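Local structure of succinyl-CoA ligase (ADP-forming) subunit alpha (6HXI) at residues F186-R191 / D306-M311; V256-G261 / A293-G298. The protein belongs to the succinyl-CoA synthetase superfamily, has a region related to the citrate synthase C-terminal domain, and binds coenzyme A. One frame throughout, in Å; residues are numbered along the deposited sequence.

Contact 1: F186-R191 / D306-M311; sequences FNIISR and DDYGEM
Ile188 meets Gly309 where two helices pass close to each other. The branch that touches is the methyl CG2, which lies 3.4 Å from Gly309 CA, tighter than usual for two carbons. The same methyl is 3.6 Å from Gly309 N, so its closest support is the backbone of the first helical turn. Gly309 has no side chain, which leaves its CA as the surface the methyl meets. The backbones are near here, with Ile188 CA and Gly309 CA 5.5 Å apart.

CG2 also reaches Tyr308. It sits at the edge of the ring, near its plane, 4.3 Å from Tyr308 CD1. This second touch is apolar and looser than the first. With chi1 of Ile188 at -63°, CG1 lies beside the backbone N and CG2 anti to it; CG2 is the branch that meets Gly309. No hydrogen bond crosses between the two segments.

The helix that carries Tyr308 and Gly309 starts right after Asp307. Asp307 holds the N-cap position, but its side chain makes no capping bond. Its carboxylate bonds back instead to the backbone N of Arg303 and Ser304, in the chain just before the helix.

Tyr308 packs on the sheet. It touches Phe174 of strand 172-176, Ala229 and Leu231 of strand 227-233, and Val256 and Trp258 of strand 255-260, while its OH makes a weak hydrogen bond with Cys230 O. Ile189 lies on Val172 and Phe174. Helices 179-192 and 308-322 thus pack side by side against this mixed sheet, and the citrate lyase chain approaches at Asn187, Arg191 and Asp306.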
loop_
_atom_site.group_PDB
_atom_site.type_symbol
_atom_site.label_atom_id
_atom_site.label_comp_id
_atom_site.label_asym_id
_atom_site.label_seq_id
_atom_site.Cartn_x
_atom_site.Cartn_y
_atom_site.Cartn_z
ATOM N N PHE B 186 10.213 40.881 43.012
ATOM C CA PHE B 186 9.175 40.020 43.597
ATOM C C PHE B 186 9.751 39.202 44.774
ATOM O O PHE B 186 9.128 39.135 45.845
ATOM C CB PHE B 186 8.546 39.106 42.522
ATOM C CG PHE B 186 7.598 39.799 41.559
ATOM C CD1 PHE B 186 7.098 41.075 41.836
ATOM C CD2 PHE B 186 7.198 39.178 40.387
ATOM C CE1 PHE B 186 6.234 41.721 40.940
ATOM C CE2 PHE B 186 6.324 39.821 39.499
ATOM C CZ PHE B 186 5.833 41.076 39.798
ATOM N N ASN B 187 10.981 38.671 44.591
ATOM C CA ASN B 187 11.722 37.924 45.606
ATOM C C ASN B 187 12.112 38.833 46.778
ATOM O O ASN B 187 11.899 38.450 47.931
ATOM C CB ASN B 187 12.952 37.255 44.995
ATOM C CG ASN B 187 13.870 36.582 45.990
ATOM O OD1 ASN B 187 14.969 37.067 46.271
ATOM N ND2 ASN B 187 13.448 35.448 46.532
ATOM N N ILE B 188 12.695 40.021 46.485
ATOM C CA ILE B 188 13.123 41.004 47.481
ATOM C C ILE B 188 11.934 41.365 48.385
ATOM O O ILE B 188 12.012 41.177 49.600
ATOM C CB ILE B 188 13.742 42.275 46.795
ATOM C CG1 ILE B 188 15.045 41.975 45.971
ATOM C CG2 ILE B 188 13.970 43.419 47.792
ATOM C CD1 ILE B 188 16.309 41.602 46.725
ATOM N N ILE B 189 10.827 41.838 47.775
ATOM C CA ILE B 189 9.586 42.307 48.420
ATOM C C ILE B 189 8.896 41.211 49.276
ATOM O O ILE B 189 8.474 41.510 50.399
ATOM C CB ILE B 189 8.648 42.951 47.353
ATOM C CG1 ILE B 189 9.237 44.309 46.884
ATOM C CG2 ILE B 189 7.212 43.107 47.853
ATOM C CD1 ILE B 189 8.869 44.748 45.484
ATOM N N SER B 190 8.805 39.968 48.776
ATOM C CA SER B 190 8.200 38.855 49.519
ATOM C C SER B 190 8.965 38.545 50.817
ATOM O O SER B 190 8.369 38.057 51.789
ATOM C CB SER B 190 8.143 37.598 48.663
ATOM O OG SER B 190 9.434 37.043 48.484
ATOM N N ARG B 191 10.279 38.805 50.816
ATOM C CA ARG B 191 11.156 38.553 51.964
ATOM C C ARG B 191 11.155 39.707 52.979
ATOM O O ARG B 191 11.570 39.523 54.123
ATOM C CB ARG B 191 12.594 38.296 51.481
ATOM C CG ARG B 191 12.818 36.956 50.812
ATOM C CD ARG B 191 14.274 36.807 50.459
ATOM N NE ARG B 191 14.561 35.489 49.899
ATOM C CZ ARG B 191 15.776 35.052 49.582
ATOM N NH1 ARG B 191 15.939 33.836 49.075
ATOM N NH2 ARG B 191 16.840 35.828 49.771
ATOM N N ASP B 306 21.556 47.352 46.956
ATOM C CA ASP B 306 21.773 46.395 48.045
ATOM C C ASP B 306 20.807 46.587 49.222
ATOM O O ASP B 306 20.307 45.588 49.769
ATOM C CB ASP B 306 23.224 46.460 48.527
ATOM C CG ASP B 306 24.179 45.795 47.559
ATOM O OD1 ASP B 306 24.415 46.366 46.474
ATOM O OD2 ASP B 306 24.655 44.685 47.866
ATOM N N ASP B 307 20.522 47.860 49.595
ATOM C CA ASP B 307 19.577 48.107 50.676
ATOM C C ASP B 307 18.137 48.469 50.172
ATOM O O ASP B 307 17.428 49.169 50.884
ATOM C CB ASP B 307 20.121 49.118 51.714
ATOM C CG ASP B 307 20.688 50.416 51.181
ATOM O OD1 ASP B 307 21.598 50.359 50.321
ATOM O OD2 ASP B 307 20.310 51.485 51.709
ATOM N N TYR B 308 17.674 47.925 48.995
ATOM C CA TYR B 308 16.293 48.141 48.501
ATOM C C TYR B 308 15.291 47.429 49.435
ATOM O O TYR B 308 14.377 48.071 49.953
ATOM C CB TYR B 308 16.099 47.672 47.027
ATOM C CG TYR B 308 14.824 48.183 46.382
ATOM C CD1 TYR B 308 13.621 47.491 46.516
ATOM C CD2 TYR B 308 14.812 49.373 45.661
ATOM C CE1 TYR B 308 12.443 47.966 45.941
ATOM C CE2 TYR B 308 13.641 49.855 45.072
ATOM C CZ TYR B 308 12.461 49.146 45.213
ATOM O OH TYR B 308 11.314 49.624 44.635
ATOM N N GLY B 309 15.482 46.122 49.639
ATOM C CA GLY B 309 14.637 45.296 50.498
ATOM C C GLY B 309 14.554 45.823 51.911
ATOM O O GLY B 309 13.481 45.804 52.521
ATOM N N GLU B 310 15.672 46.335 52.430
ATOM C CA GLU B 310 15.674 46.899 53.777
ATOM C C GLU B 310 14.731 48.115 53.869
ATOM O O GLU B 310 13.935 48.192 54.805
ATOM C CB GLU B 310 17.097 47.179 54.277
ATOM C CG GLU B 310 17.177 47.740 55.700
ATOM C CD GLU B 310 16.274 47.140 56.773
ATOM O OE1 GLU B 310 15.728 47.929 57.581
ATOM O OE2 GLU B 310 16.110 45.896 56.814
ATOM N N MET B 311 14.757 49.005 52.855
ATOM C CA MET B 311 13.859 50.162 52.783
ATOM C C MET B 311 12.390 49.667 52.700
ATOM O O MET B 311 11.516 50.216 53.375
ATOM C CB MET B 311 14.233 51.056 51.590
ATOM C CG MET B 311 13.581 52.420 51.614
ATOM S SD MET B 311 13.840 53.372 53.135
ATOM C CE MET B 311 15.620 53.656 53.062
#

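Contact 2: V256-G261 / A293-G298; sequences VAWVTG and AFRQAG
Ala257 CB sits over one face of the Phe294 ring in a CH-pi contact. The methyl is 3.6 Å from the ring centroid and 15° off the ring normal. Its nearest ring atom is Phe294 CD1, also at 3.6 Å.

Val259 meets another part of the same ring, two residues along the strand. Its CG2 is 4.0 Å from Phe294 CD2, in an oblique approach, and the two side chains cross at about a right angle. CG2 is the branch anti to the carbonyl carbon, because chi1 (179°) gives the position anti to the backbone N to CG1. Alternation along the strand points Ala257 and Val259 at the helix together, and Phe294 spans both.

Trp258 starts out on the other side of the strand, but the far end of its indole lies nearer the helix, where the Arg295 side chain reaches its edge. Arg295 NH2 is near the ring plane, 4.3 Å from Trp258 CZ3. This is a loose contact at the exposed margin. Arg295 NH1 makes a weak hydrogen bond to Pro302 O in the loop that follows.

The helix ends in a Schellman motif, with Gly298 at positive phi. Tyr300, two residues on, is joined to Ala257 by backbone hydrogen bonding.

Strand 256-260 and helix 293-297 run nearly antiparallel, at 166°, with their axes 9.3 Å apart. Phe294 also packs on Ile242 and Ile243 of helix 239-247. Strand 255-260 is the outermost strand of its sheet within this chain; beside it lies strand 227-233, and Val256 faces helix 308-322.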
loop_
_atom_site.group_PDB
_atom_site.type_symbol
_atom_site.label_atom_id
_atom_site.label_comp_id
_atom_site.label_asym_id
_atom_site.label_seq_id
_atom_site.Cartn_x
_atom_site.Cartn_y
_atom_site.Cartn_z
ATOM N N VAL B 256 8.698 53.716 47.868
ATOM C CA VAL B 256 10.116 53.317 47.891
ATOM C C VAL B 256 10.601 53.522 46.465
ATOM O O VAL B 256 9.919 53.116 45.525
ATOM C CB VAL B 256 10.355 51.860 48.382
ATOM C CG1 VAL B 256 11.837 51.505 48.355
ATOM C CG2 VAL B 256 9.782 51.642 49.785
ATOM N N ALA B 257 11.745 54.184 46.284
ATOM C CA ALA B 257 12.239 54.443 44.936
ATOM C C ALA B 257 13.743 54.302 44.785
ATOM O O ALA B 257 14.499 54.776 45.623
ATOM C CB ALA B 257 11.806 55.826 44.492
ATOM N N TRP B 258 14.176 53.669 43.685
ATOM C CA TRP B 258 15.588 53.543 43.348
ATOM C C TRP B 258 15.791 53.618 41.843
ATOM O O TRP B 258 15.060 52.976 41.092
ATOM C CB TRP B 258 16.259 52.296 43.959
ATOM C CG TRP B 258 17.725 52.214 43.620
ATOM C CD1 TRP B 258 18.313 51.377 42.712
ATOM C CD2 TRP B 258 18.759 53.100 44.075
ATOM N NE1 TRP B 258 19.655 51.656 42.610
ATOM C CE2 TRP B 258 19.957 52.710 43.434
ATOM C CE3 TRP B 258 18.791 54.178 44.974
ATOM C CZ2 TRP B 258 21.177 53.352 43.676
ATOM C CZ3 TRP B 258 19.997 54.821 45.205
ATOM C CH2 TRP B 258 21.174 54.403 44.570
ATOM N N VAL B 259 16.778 54.422 41.412
ATOM C CA VAL B 259 17.130 54.600 40.006
ATOM C C VAL B 259 18.538 54.012 39.786
ATOM O O VAL B 259 19.506 54.442 40.417
ATOM C CB VAL B 259 17.002 56.080 39.537
ATOM C CG1 VAL B 259 17.392 56.224 38.071
ATOM C CG2 VAL B 259 15.587 56.614 39.767
ATOM N N THR B 260 18.627 52.995 38.919
ATOM C CA THR B 260 19.883 52.302 38.590
ATOM C C THR B 260 20.669 53.090 37.513
ATOM O O THR B 260 20.083 53.875 36.765
ATOM C CB THR B 260 19.584 50.859 38.156
ATOM O OG1 THR B 260 18.966 50.903 36.883
ATOM C CG2 THR B 260 18.663 50.131 39.120
ATOM N N GLY B 261 21.969 52.859 37.436
ATOM C CA GLY B 261 22.841 53.535 36.479
ATOM C C GLY B 261 23.795 54.517 37.131
ATOM O O GLY B 261 24.206 55.485 36.493
ATOM N N ALA B 293 16.502 63.895 43.324
ATOM C CA ALA B 293 15.179 64.508 43.153
ATOM C C ALA B 293 14.091 63.651 43.822
ATOM O O ALA B 293 13.102 64.195 44.310
ATOM C CB ALA B 293 14.874 64.703 41.679
ATOM N N PHE B 294 14.287 62.308 43.863
ATOM C CA PHE B 294 13.367 61.381 44.533
ATOM C C PHE B 294 13.452 61.571 46.058
ATOM O O PHE B 294 12.412 61.638 46.709
ATOM C CB PHE B 294 13.636 59.921 44.137
ATOM C CG PHE B 294 12.651 59.312 43.158
ATOM C CD1 PHE B 294 11.301 59.192 43.482
ATOM C CD2 PHE B 294 13.084 58.792 41.943
ATOM C CE1 PHE B 294 10.395 58.608 42.582
ATOM C CE2 PHE B 294 12.177 58.210 41.046
ATOM C CZ PHE B 294 10.840 58.127 41.367
ATOM N N ARG B 295 14.678 61.685 46.613
ATOM C CA ARG B 295 14.907 61.895 48.045
ATOM C C ARG B 295 14.213 63.190 48.503
ATOM O O ARG B 295 13.439 63.156 49.461
ATOM C CB ARG B 295 16.415 61.969 48.341
ATOM C CG ARG B 295 16.955 60.798 49.143
ATOM C CD ARG B 295 18.467 60.854 49.277
ATOM N NE ARG B 295 19.151 60.384 48.067
ATOM C CZ ARG B 295 19.659 59.160 47.906
ATOM N NH1 ARG B 295 19.570 58.261 48.881
ATOM N NH2 ARG B 295 20.269 58.832 46.776
ATOM N N GLN B 296 14.442 64.298 47.754
ATOM C CA GLN B 296 13.900 65.648 47.970
ATOM C C GLN B 296 12.373 65.741 47.841
ATOM O O GLN B 296 11.776 66.661 48.400
ATOM C CB GLN B 296 14.572 66.652 47.018
ATOM C CG GLN B 296 16.027 66.961 47.371
ATOM C CD GLN B 296 16.762 67.647 46.248
ATOM O OE1 GLN B 296 16.425 68.763 45.836
ATOM N NE2 GLN B 296 17.806 67.005 45.745
ATOM N N ALA B 297 11.747 64.810 47.093
ATOM C CA ALA B 297 10.289 64.762 46.892
ATOM C C ALA B 297 9.532 64.038 48.027
ATOM O O ALA B 297 8.304 64.117 48.087
ATOM C CB ALA B 297 9.962 64.133 45.549
ATOM N N GLY B 298 10.258 63.355 48.913
ATOM C CA GLY B 298 9.660 62.643 50.036
ATOM C C GLY B 298 9.542 61.141 49.871
ATOM O O GLY B 298 8.891 60.491 50.691
#

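The centres of contacts 1 and 2 lie about 16 Å apart, around one six-stranded mixed sheet. Helix 179-192 comes first along the chain, then strand 255-260 and helix 287-297, and last helix 308-322. Both segments of contact 2 therefore fall between those of contact 1. The two meet directly: Tyr308 CD2 packs 3.7 Å from Trp258 CB, and Met311 CG lies 3.8 Å from Val256 CG1. Contact 1 joins two helices, and contact 2 joins the border strand to helix 287-297. Helix 308-322 lies against the other side of that strand, on Val256 and Trp258. Two helices that follow each other in the chain thus sandwich strand 255-260.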